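Local coordinates for protein glycerol-3-phosphate dehydrogenase [NAD(+)] 1 (Saccharomyces cerevisiae, PDB 4FGW) that interconverts dihydroxyacetone phosphate and sn-glycerol 3-phosphate with NAD(H), driving the glycerol accumulation that protects yeast cells during hyperosmotic stress, at residues A[64-76]-A[103-115]. Sequence-based numbering, arbitrary orientation.
Sequences FAPIVQMWVFEEE and DNLVANPDLIDSV
Val68 N donates to Asn104 O (2.9 Å), the first of five backbone hydrogen bonds that pair strands 67-71 and 105-108 in parallel. Val106 N to Val68 O, Met70 N to Val106 O, Asn108 N to Met70 O and Val72 N to Asn108 O continue the series. At the start of the pairing, Asn104 ND2 reaches Pro66 O (3.2 Å) and also bonds Ala54 O.

The main polar side-chain contact is Asn108 ND2 to Gln69 OE1 (2.7 Å). It is nearly straight at 177°, and the two amide planes lie 59° apart. A bend at chi2 (79°) turns the Gln69 amide toward Asn108. The second N-H of the same ND2 goes to Asp113 OD1, while Asn108 OD1 accepts from Asp110 N in an Asx turn. Three bonds thus fix the rotation of this amide. Asp110 in turn N-caps helix 111-115. Trp71 NE1 donates to Pro109 O (3.2 Å) from above the carbonyl plane.

The strands belong to the Rossmann-type sheet of the N-terminal domain, linked by a beta-alpha-beta crossover through helix 82-86. Within this chain, 105-108 is an outermost strand. Strand 67-71 leads to Phe73, a probable NAD(+)-binding residue.

Apolar contacts lie on both faces. Leu105 CD1 meets Met70 CB (3.9 Å) on the face toward helix 44-59. Ala107 CB, on that same face, touches Val72 CG2 (3.7 Å). On the other face, Leu111 CD1 sits over the five-membered ring of Trp71, 3.7 Å from its centroid, a CH-pi contact. An alanine in place of Trp71 would probably leave Leu111 without its aromatic platform and Pro109 O without the indole donor.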
loop_
_atom_site.group_PDB
_atom_site.type_symbol
_atom_site.label_atom_id
_atom_site.label_comp_id
_atom_site.label_asym_id
_atom_site.label_seq_id
_atom_site.Cartn_x
_atom_site.Cartn_y
_atom_site.Cartn_z
ATOM N N PHE A 64 22.081 -23.690 -15.743
ATOM C CA PHE A 64 22.706 -22.605 -16.497
ATOM C C PHE A 64 24.185 -22.813 -16.754
ATOM O O PHE A 64 24.878 -23.415 -15.929
ATOM C CB PHE A 64 22.489 -21.253 -15.785
ATOM C CG PHE A 64 21.070 -20.965 -15.355
ATOM C CD1 PHE A 64 20.112 -20.572 -16.283
ATOM C CD2 PHE A 64 20.695 -21.080 -14.023
ATOM C CE1 PHE A 64 18.799 -20.313 -15.887
ATOM C CE2 PHE A 64 19.379 -20.821 -13.626
ATOM C CZ PHE A 64 18.441 -20.439 -14.561
ATOM N N ALA A 65 24.675 -22.258 -17.879
ATOM C CA ALA A 65 26.088 -22.284 -18.280
ATOM C C ALA A 65 26.907 -21.506 -17.225
ATOM O O ALA A 65 26.351 -20.607 -16.589
ATOM C CB ALA A 65 26.257 -21.659 -19.659
ATOM N N PRO A 66 28.188 -21.862 -16.965
ATOM C CA PRO A 66 28.932 -21.183 -15.885
ATOM C C PRO A 66 29.138 -19.679 -16.037
ATOM O O PRO A 66 28.987 -18.957 -15.059
ATOM C CB PRO A 66 30.270 -21.940 -15.840
ATOM C CG PRO A 66 30.011 -23.229 -16.526
ATOM C CD PRO A 66 29.008 -22.924 -17.584
ATOM N N ILE A 67 29.466 -19.222 -17.258
ATOM C CA ILE A 67 29.790 -17.832 -17.592
ATOM C C ILE A 67 28.573 -17.018 -18.034
ATOM O O ILE A 67 27.770 -17.489 -18.844
ATOM C CB ILE A 67 30.934 -17.770 -18.653
ATOM C CG1 ILE A 67 32.025 -18.826 -18.401
ATOM C CG2 ILE A 67 31.542 -16.375 -18.769
ATOM C CD1 ILE A 67 32.047 -19.949 -19.443
ATOM N N VAL A 68 28.477 -15.794 -17.523
ATOM C CA VAL A 68 27.457 -14.841 -17.948
ATOM C C VAL A 68 28.147 -13.675 -18.601
ATOM O O VAL A 68 29.067 -13.107 -18.040
ATOM C CB VAL A 68 26.593 -14.311 -16.772
ATOM C CG1 VAL A 68 25.832 -13.080 -17.182
ATOM C CG2 VAL A 68 25.638 -15.356 -16.303
ATOM N N GLN A 69 27.690 -13.347 -19.799
ATOM C CA GLN A 69 28.227 -12.263 -20.615
ATOM C C GLN A 69 27.433 -10.973 -20.368
ATOM O O GLN A 69 26.212 -11.015 -20.219
ATOM C CB GLN A 69 28.183 -12.644 -22.095
ATOM C CG GLN A 69 29.348 -12.073 -22.903
ATOM C CD GLN A 69 30.669 -12.815 -22.790
ATOM O OE1 GLN A 69 31.725 -12.285 -23.145
ATOM N NE2 GLN A 69 30.654 -14.058 -22.317
ATOM N N MET A 70 28.130 -9.836 -20.294
ATOM C CA MET A 70 27.491 -8.540 -20.105
ATOM C C MET A 70 27.981 -7.575 -21.167
ATOM O O MET A 70 29.179 -7.281 -21.217
ATOM C CB MET A 70 27.729 -7.982 -18.691
ATOM C CG MET A 70 27.061 -6.628 -18.462
ATOM S SD MET A 70 27.256 -5.937 -16.808
ATOM C CE MET A 70 28.995 -5.578 -16.787
ATOM N N TRP A 71 27.060 -7.085 -22.021
ATOM C CA TRP A 71 27.433 -6.125 -23.050
ATOM C C TRP A 71 27.703 -4.757 -22.437
ATOM O O TRP A 71 26.810 -4.142 -21.850
ATOM C CB TRP A 71 26.427 -6.041 -24.211
ATOM C CG TRP A 71 26.820 -4.991 -25.215
ATOM C CD1 TRP A 71 27.897 -5.024 -26.054
ATOM C CD2 TRP A 71 26.237 -3.688 -25.366
ATOM N NE1 TRP A 71 27.980 -3.851 -26.766
ATOM C CE2 TRP A 71 26.977 -3.009 -26.361
ATOM C CE3 TRP A 71 25.145 -3.032 -24.766
ATOM C CZ2 TRP A 71 26.657 -1.711 -26.778
ATOM C CZ3 TRP A 71 24.827 -1.748 -25.182
ATOM C CH2 TRP A 71 25.575 -1.102 -26.180
ATOM N N VAL A 72 28.950 -4.298 -22.582
ATOM C CA VAL A 72 29.412 -3.003 -22.087
ATOM C C VAL A 72 29.771 -2.128 -23.287
ATOM O O VAL A 72 30.614 -2.523 -24.091
ATOM C CB VAL A 72 30.617 -3.145 -21.108
ATOM C CG1 VAL A 72 31.006 -1.795 -20.504
ATOM C CG2 VAL A 72 30.338 -4.168 -20.008
ATOM N N PHE A 73 29.124 -0.948 -23.414
ATOM C CA PHE A 73 29.439 0.008 -24.473
ATOM C C PHE A 73 30.821 0.551 -24.100
ATOM O O PHE A 73 30.964 1.177 -23.047
ATOM C CB PHE A 73 28.385 1.135 -24.561
ATOM C CG PHE A 73 28.654 2.139 -25.663
ATOM C CD1 PHE A 73 28.192 1.920 -26.955
ATOM C CD2 PHE A 73 29.387 3.295 -25.412
ATOM C CE1 PHE A 73 28.459 2.839 -27.975
ATOM C CE2 PHE A 73 29.656 4.211 -26.433
ATOM C CZ PHE A 73 29.189 3.979 -27.708
ATOM N N GLU A 74 31.841 0.213 -24.906
ATOM C CA GLU A 74 33.235 0.571 -24.653
ATOM C C GLU A 74 33.502 2.051 -24.389
ATOM O O GLU A 74 33.115 2.920 -25.172
ATOM C CB GLU A 74 34.182 -0.010 -25.718
ATOM C CG GLU A 74 35.634 -0.128 -25.273
ATOM C CD GLU A 74 35.904 -1.134 -24.170
ATOM O OE1 GLU A 74 36.210 -2.304 -24.496
ATOM O OE2 GLU A 74 35.826 -0.750 -22.982
ATOM N N GLU A 75 34.155 2.306 -23.251
ATOM C CA GLU A 75 34.569 3.610 -22.743
ATOM C C GLU A 75 35.912 3.423 -22.044
ATOM O O GLU A 75 36.198 2.329 -21.549
ATOM C CB GLU A 75 33.543 4.142 -21.723
ATOM C CG GLU A 75 32.282 4.728 -22.329
ATOM C CD GLU A 75 31.336 5.302 -21.295
ATOM O OE1 GLU A 75 30.401 4.580 -20.880
ATOM O OE2 GLU A 75 31.541 6.466 -20.881
ATOM N N GLU A 76 36.716 4.473 -22.045
ATOM C CA GLU A 76 38.059 4.429 -21.496
ATOM C C GLU A 76 38.129 5.253 -20.236
ATOM O O GLU A 76 37.599 6.348 -20.180
ATOM C CB GLU A 76 39.046 5.001 -22.507
ATOM C CG GLU A 76 39.182 4.230 -23.791
ATOM C CD GLU A 76 40.573 4.350 -24.366
ATOM O OE1 GLU A 76 41.194 3.309 -24.642
ATOM O OE2 GLU A 76 41.055 5.489 -24.527
ATOM N N ASP A 103 33.093 -13.739 -10.670
ATOM C CA ASP A 103 34.293 -14.289 -11.325
ATOM C C ASP A 103 33.862 -14.679 -12.732
ATOM O O ASP A 103 34.592 -14.447 -13.698
ATOM C CB ASP A 103 34.804 -15.550 -10.587
ATOM C CG ASP A 103 36.235 -15.470 -10.092
ATOM O OD1 ASP A 103 37.014 -16.400 -10.385
ATOM O OD2 ASP A 103 36.563 -14.501 -9.373
ATOM N N ASN A 104 32.624 -15.153 -12.812
ATOM C CA ASN A 104 32.009 -15.623 -14.034
ATOM C C ASN A 104 31.209 -14.583 -14.774
ATOM O O ASN A 104 30.561 -14.873 -15.763
ATOM C CB ASN A 104 31.107 -16.799 -13.721
ATOM C CG ASN A 104 30.379 -16.643 -12.414
ATOM O OD1 ASN A 104 30.876 -16.041 -11.484
ATOM N ND2 ASN A 104 29.196 -17.193 -12.345
ATOM N N LEU A 105 31.236 -13.370 -14.268
ATOM C CA LEU A 105 30.601 -12.234 -14.925
ATOM C C LEU A 105 31.642 -11.558 -15.816
ATOM O O LEU A 105 32.501 -10.818 -15.325
ATOM C CB LEU A 105 29.987 -11.258 -13.902
ATOM C CG LEU A 105 29.299 -9.981 -14.428
ATOM C CD1 LEU A 105 28.325 -10.283 -15.568
ATOM C CD2 LEU A 105 28.585 -9.250 -13.304
ATOM N N VAL A 106 31.578 -11.853 -17.127
ATOM C CA VAL A 106 32.512 -11.350 -18.133
ATOM C C VAL A 106 31.908 -10.208 -18.953
ATOM O O VAL A 106 30.831 -10.360 -19.530
ATOM C CB VAL A 106 33.085 -12.501 -19.018
ATOM C CG1 VAL A 106 33.948 -11.966 -20.159
ATOM C CG2 VAL A 106 33.879 -13.495 -18.177
ATOM N N ALA A 107 32.626 -9.070 -19.001
ATOM C CA ALA A 107 32.254 -7.877 -19.758
ATOM C C ALA A 107 32.645 -8.058 -21.234
ATOM O O ALA A 107 33.736 -8.556 -21.525
ATOM C CB ALA A 107 32.956 -6.662 -19.175
ATOM N N ASN A 108 31.756 -7.651 -22.144
ATOM C CA ASN A 108 31.988 -7.782 -23.578
ATOM C C ASN A 108 31.685 -6.475 -24.332
ATOM O O ASN A 108 30.571 -5.961 -24.218
ATOM C CB ASN A 108 31.190 -8.954 -24.154
ATOM C CG ASN A 108 31.799 -9.523 -25.412
ATOM O OD1 ASN A 108 32.004 -8.824 -26.413
ATOM N ND2 ASN A 108 32.118 -10.807 -25.386
ATOM N N PRO A 109 32.645 -5.932 -25.116
ATOM C CA PRO A 109 32.365 -4.675 -25.832
ATOM C C PRO A 109 31.574 -4.839 -27.132
ATOM O O PRO A 109 31.038 -3.850 -27.642
ATOM C CB PRO A 109 33.756 -4.090 -26.079
ATOM C CG PRO A 109 34.660 -5.275 -26.141
ATOM C CD PRO A 109 34.027 -6.400 -25.359
ATOM N N ASP A 110 31.518 -6.078 -27.672
ATOM C CA ASP A 110 30.824 -6.410 -28.917
ATOM C C ASP A 110 29.439 -6.987 -28.625
ATOM O O ASP A 110 29.325 -8.028 -27.975
ATOM C CB ASP A 110 31.670 -7.380 -29.766
ATOM C CG ASP A 110 31.194 -7.559 -31.193
ATOM O OD1 ASP A 110 30.082 -8.102 -31.388
ATOM O OD2 ASP A 110 31.966 -7.230 -32.120
ATOM N N LEU A 111 28.416 -6.288 -29.075
ATOM C CA LEU A 111 27.061 -6.724 -28.931
ATOM C C LEU A 111 26.890 -8.125 -29.448
ATOM O O LEU A 111 26.424 -8.992 -28.735
ATOM C CB LEU A 111 26.142 -5.782 -29.689
ATOM C CG LEU A 111 24.663 -5.742 -29.339
ATOM C CD1 LEU A 111 24.464 -5.772 -27.861
ATOM C CD2 LEU A 111 24.016 -4.526 -29.907
ATOM N N ILE A 112 27.256 -8.343 -30.699
ATOM C CA ILE A 112 27.031 -9.615 -31.344
ATOM C C ILE A 112 27.805 -10.745 -30.698
ATOM O O ILE A 112 27.333 -11.860 -30.638
ATOM C CB ILE A 112 27.373 -9.528 -32.822
ATOM C CG1 ILE A 112 26.730 -8.284 -33.391
ATOM C CG2 ILE A 112 26.852 -10.731 -33.565
ATOM C CD1 ILE A 112 25.877 -7.641 -32.399
ATOM N N ASP A 113 28.994 -10.465 -30.203
ATOM C CA ASP A 113 29.779 -11.524 -29.597
ATOM C C ASP A 113 29.149 -11.995 -28.290
ATOM O O ASP A 113 29.225 -13.164 -27.931
ATOM C CB ASP A 113 31.223 -11.077 -29.358
ATOM C CG ASP A 113 32.101 -12.200 -28.855
ATOM O OD1 ASP A 113 33.067 -11.940 -28.130
ATOM O OD2 ASP A 113 31.830 -13.355 -29.177
ATOM N N SER A 114 28.530 -11.064 -27.578
ATOM C CA SER A 114 27.910 -11.344 -26.279
ATOM C C SER A 114 26.669 -12.234 -26.454
ATOM O O SER A 114 26.350 -13.037 -25.577
ATOM C CB SER A 114 27.541 -10.043 -25.570
ATOM O OG SER A 114 26.537 -9.329 -26.269
ATOM N N VAL A 115 26.002 -12.099 -27.611
ATOM C CA VAL A 115 24.797 -12.824 -28.009
ATOM C C VAL A 115 25.116 -14.186 -28.700
ATOM O O VAL A 115 24.207 -15.004 -28.874
ATOM C CB VAL A 115 23.870 -11.848 -28.807
ATOM C CG1 VAL A 115 23.011 -12.537 -29.871
ATOM C CG2 VAL A 115 23.008 -11.018 -27.856
#